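Local structure of invasion protein InvA (Salmonella enterica, 2X49) at residues 274-277 with 278-282; 283-287 with 288-292. The protein takes part in invasion of intestinal epithelial cells as a type III secretion export apparatus protein, here represented by its C-terminal domain. All blocks are in the same frame, centred on the assembly; numbering follows the deposited sequence.

Interaction 1: 274-277 with 278-282; sequences DLIT and LKLDD. With CA (calcium ion), chain F.
Leu278 and Thr277 adjoin on the last turns of helix 266-280, and with Leu275 they account for most of the surface buried in this local contact. The amide of Leu278 donates to Asp274 O at 3.0 Å, while its CB rests 3.4 Å from that same Asp274 O. Lys279 N reaches Leu275 O at 3.1 Å. The side chains of Leu275 and Lys279 run side by side in the same direction, and CD1 of Leu275 comes 4.1 Å from CE of Lys279. Leu275 can reach forward because its CG stands opposite the backbone N (chi1 170°). On the buried side, Ile276 and Leu280 make a second parallel pair, with Ile276 CG2 3.8 Å from Leu280 CD1; Phe310 lies against Leu280 and Thr277. Thr277 OG1 lies beside its own backbone N (chi1 -62°), from where it bonds back to Met273 O. Asp274 binds a calcium ion through OD2 alone, at 2.8 Å, with OD1 turned off it. Leu280 N bonds to Ile276 O, and weak i to i+3 bonds, Lys279 N to Ile276 O and Leu280 N to Thr277 O, join the i to i+4 ladder, as is typical of the C-terminal end of an amphipathic alpha-helix.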
# COMPACT_ATOMS: atom_id res chain seq x y z
N ASP A 274 17.32 12.57 -5.89
CA ASP A 274 18.36 12.73 -4.84
C ASP A 274 17.82 13.68 -3.75
O ASP A 274 18.06 13.50 -2.54
CB ASP A 274 19.72 13.16 -5.40
CG ASP A 274 20.41 12.02 -6.15
OD1 ASP A 274 20.06 10.84 -5.90
OD2 ASP A 274 21.31 12.30 -6.99
N LEU A 275 17.08 14.69 -4.19
CA LEU A 275 16.48 15.68 -3.25
C LEU A 275 15.39 15.01 -2.38
O LEU A 275 15.29 15.21 -1.19
CB LEU A 275 15.90 16.89 -4.00
CG LEU A 275 15.08 17.82 -3.13
CD1 LEU A 275 15.97 18.54 -2.09
CD2 LEU A 275 14.34 18.85 -4.02
N ILE A 276 14.55 14.20 -3.02
CA ILE A 276 13.44 13.52 -2.33
C ILE A 276 14.09 12.56 -1.31
O ILE A 276 13.73 12.51 -0.12
CB ILE A 276 12.46 12.82 -3.32
CG1 ILE A 276 11.71 13.83 -4.20
CG2 ILE A 276 11.49 11.89 -2.57
CD1 ILE A 276 11.07 13.14 -5.40
N THR A 277 15.13 11.88 -1.77
CA THR A 277 15.85 10.92 -0.91
C THR A 277 16.40 11.59 0.34
O THR A 277 16.25 11.12 1.47
CB THR A 277 17.01 10.22 -1.66
OG1 THR A 277 16.48 9.46 -2.76
CG2 THR A 277 17.77 9.28 -0.72
N LEU A 278 17.00 12.76 0.13
CA LEU A 278 17.59 13.53 1.22
C LEU A 278 16.59 13.98 2.28
O LEU A 278 16.86 13.94 3.49
CB LEU A 278 18.30 14.75 0.63
CG LEU A 278 18.93 15.72 1.59
CD1 LEU A 278 20.03 15.00 2.38
CD2 LEU A 278 19.49 16.95 0.79
N LYS A 279 15.41 14.35 1.82
CA LYS A 279 14.37 14.87 2.70
C LYS A 279 13.73 13.75 3.47
O LYS A 279 13.19 13.94 4.56
CB LYS A 279 13.31 15.68 1.91
CG LYS A 279 13.90 16.85 1.25
CD LYS A 279 14.41 17.85 2.23
CE LYS A 279 14.39 19.22 1.61
NZ LYS A 279 13.29 20.04 2.20
N LEU A 280 13.79 12.56 2.90
CA LEU A 280 13.17 11.39 3.54
C LEU A 280 14.13 10.74 4.52
O LEU A 280 13.71 9.98 5.41
CB LEU A 280 12.67 10.34 2.54
CG LEU A 280 11.49 10.73 1.64
CD1 LEU A 280 11.31 9.68 0.52
CD2 LEU A 280 10.17 10.92 2.41
N ASP A 281 15.40 11.05 4.38
CA ASP A 281 16.49 10.24 5.01
C ASP A 281 16.43 10.14 6.54
O ASP A 281 16.82 9.13 7.13
CB ASP A 281 17.89 10.74 4.56
CG ASP A 281 19.03 9.95 5.17
OD1 ASP A 281 19.16 8.74 4.88
OD2 ASP A 281 19.83 10.55 5.92
N ASP A 282 15.92 11.18 7.17
CA ASP A 282 16.02 11.29 8.65
C ASP A 282 14.70 11.03 9.37
O ASP A 282 14.58 11.21 10.58
CB ASP A 282 16.67 12.61 9.09
CG ASP A 282 15.79 13.84 8.86
OD1 ASP A 282 14.65 13.70 8.38
OD2 ASP A 282 16.29 14.95 9.19
CA CA F . 22.96 10.73 -8.63

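Interaction 2: 283-287 with 288-292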
# COMPACT_ATOMS: atom_id res chain seq x y z
N LEU A 283 13.76 10.52 8.60
CA LEU A 283 12.41 10.12 9.14
C LEU A 283 12.50 8.90 10.04
O LEU A 283 13.25 7.94 9.76
CB LEU A 283 11.39 9.82 8.05
CG LEU A 283 11.17 10.96 7.08
CD1 LEU A 283 10.13 10.58 6.07
CD2 LEU A 283 10.78 12.18 7.93
N LEU A 284 11.71 8.94 11.11
CA LEU A 284 11.68 7.85 12.11
C LEU A 284 10.40 7.03 12.11
O LEU A 284 10.25 6.08 12.92
CB LEU A 284 11.88 8.39 13.52
CG LEU A 284 13.19 9.10 13.79
CD1 LEU A 284 13.22 9.49 15.27
CD2 LEU A 284 14.38 8.21 13.46
N ILE A 285 9.49 7.43 11.23
CA ILE A 285 8.29 6.66 10.93
C ILE A 285 8.48 5.95 9.57
O ILE A 285 8.84 6.56 8.58
CB ILE A 285 7.04 7.54 10.96
CG1 ILE A 285 6.88 8.12 12.38
CG2 ILE A 285 5.82 6.78 10.56
CD1 ILE A 285 5.57 8.85 12.55
N ALA A 286 8.29 4.63 9.57
CA ALA A 286 8.47 3.82 8.33
C ALA A 286 7.56 4.30 7.21
O ALA A 286 6.46 4.75 7.43
CB ALA A 286 8.18 2.36 8.60
N HIS A 287 8.05 4.16 5.99
CA HIS A 287 7.32 4.66 4.82
C HIS A 287 5.96 4.07 4.63
O HIS A 287 5.07 4.79 4.17
CB HIS A 287 8.15 4.51 3.53
CG HIS A 287 9.46 5.22 3.61
ND1 HIS A 287 10.48 5.02 2.70
CD2 HIS A 287 9.93 6.10 4.53
CE1 HIS A 287 11.52 5.76 3.06
NE2 HIS A 287 11.21 6.42 4.16
N LYS A 288 5.78 2.78 4.97
CA LYS A 288 4.46 2.14 4.77
C LYS A 288 3.41 2.74 5.66
O LYS A 288 2.23 2.55 5.43
CB LYS A 288 4.45 0.63 4.99
CG LYS A 288 4.87 0.20 6.33
CD LYS A 288 4.78 -1.35 6.49
CE LYS A 288 5.15 -1.77 7.89
NZ LYS A 288 4.02 -1.42 8.80
N ASP A 289 3.86 3.49 6.66
CA ASP A 289 2.97 4.08 7.70
C ASP A 289 2.72 5.56 7.49
O ASP A 289 2.09 6.27 8.33
CB ASP A 289 3.53 3.80 9.11
CG ASP A 289 3.50 2.29 9.47
OD1 ASP A 289 2.40 1.67 9.46
OD2 ASP A 289 4.57 1.72 9.77
N LEU A 290 3.25 6.03 6.39
CA LEU A 290 3.13 7.43 5.91
C LEU A 290 2.38 7.53 4.62
O LEU A 290 2.24 6.57 3.91
CB LEU A 290 4.52 8.04 5.68
CG LEU A 290 5.39 8.28 6.90
CD1 LEU A 290 6.83 8.73 6.58
CD2 LEU A 290 4.75 9.24 7.92
N VAL A 291 1.95 8.75 4.32
CA VAL A 291 1.60 9.08 2.93
C VAL A 291 2.25 10.37 2.55
O VAL A 291 2.51 11.26 3.38
CB VAL A 291 0.07 9.16 2.70
CG1 VAL A 291 -0.58 7.74 2.90
CG2 VAL A 291 -0.57 10.22 3.59
N LEU A 292 2.51 10.51 1.26
CA LEU A 292 2.97 11.78 0.71
C LEU A 292 1.74 12.52 0.18
O LEU A 292 0.97 11.93 -0.46
CB LEU A 292 3.97 11.54 -0.42
CG LEU A 292 4.85 12.62 -0.92
CD1 LEU A 292 5.59 13.37 0.21
CD2 LEU A 292 5.83 11.86 -1.82
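Leu290 turns its CG opposite its own carbonyl carbon (chi1 -68°), and Ile285 places CG2 opposite its backbone N; these two torsions bring the branches together. The side chains cross at about a right angle, with Ile285 CG2 3.8 Å from Leu290 CD2. The other methyl of Leu290, CD1, lies 3.8 Å from Leu283 CD1 and 3.6 Å from Ile285 O, so the two methyls of Leu290 engage both earlier residues. The backbone makes this possible by turning tightly: Asp289 N donates to Ala286 O at 3.0 Å, and Leu290 N to His287 O at 3.1 Å. In both bonds the donor sits above the carbonyl plane, 66° out of it at His287 O, as the 3-10 turn folds the chain back before strand 291-294. Beside the turn, Ala286 CB packs 3.8 Å from Asp289 OD2. Lys288 NZ forms a salt bridge with Asp289 OD2, the hydrogen bond within it weak at 3.3 Å. Glu128 and His131 also bind that ammonium, whereas Arg79 and Arg123 pair with the Asp289 carboxylate. The chemistry is therefore two-sided: an apolar cluster on one flank and, on the other, a charge network in which Asp289 and Glu128 probably balance the clustered positive charges of Lys288, Arg79 and Arg123.

Overall arrangement
Interaction 1 lies on helix 266-280, its centre about 20 Å from that of the chain; interaction 2 follows directly, its centre about 11 Å from the chain's centre, and the centres of the two contacts are about 12 Å apart. The segments touch only by adjoining in sequence. Together they take the polypeptide from a partly buried helix end through a loop and 3-10 turn into strand 291-294, an inner strand of the parallel sheet, between strands 314-317 and 236-240. Within this C-terminal domain, the route thus links a peripheral helix to the sheet and, through 288-289, to helix 125-139, an example of local contacts in series carrying a chain between kinds of secondary structure.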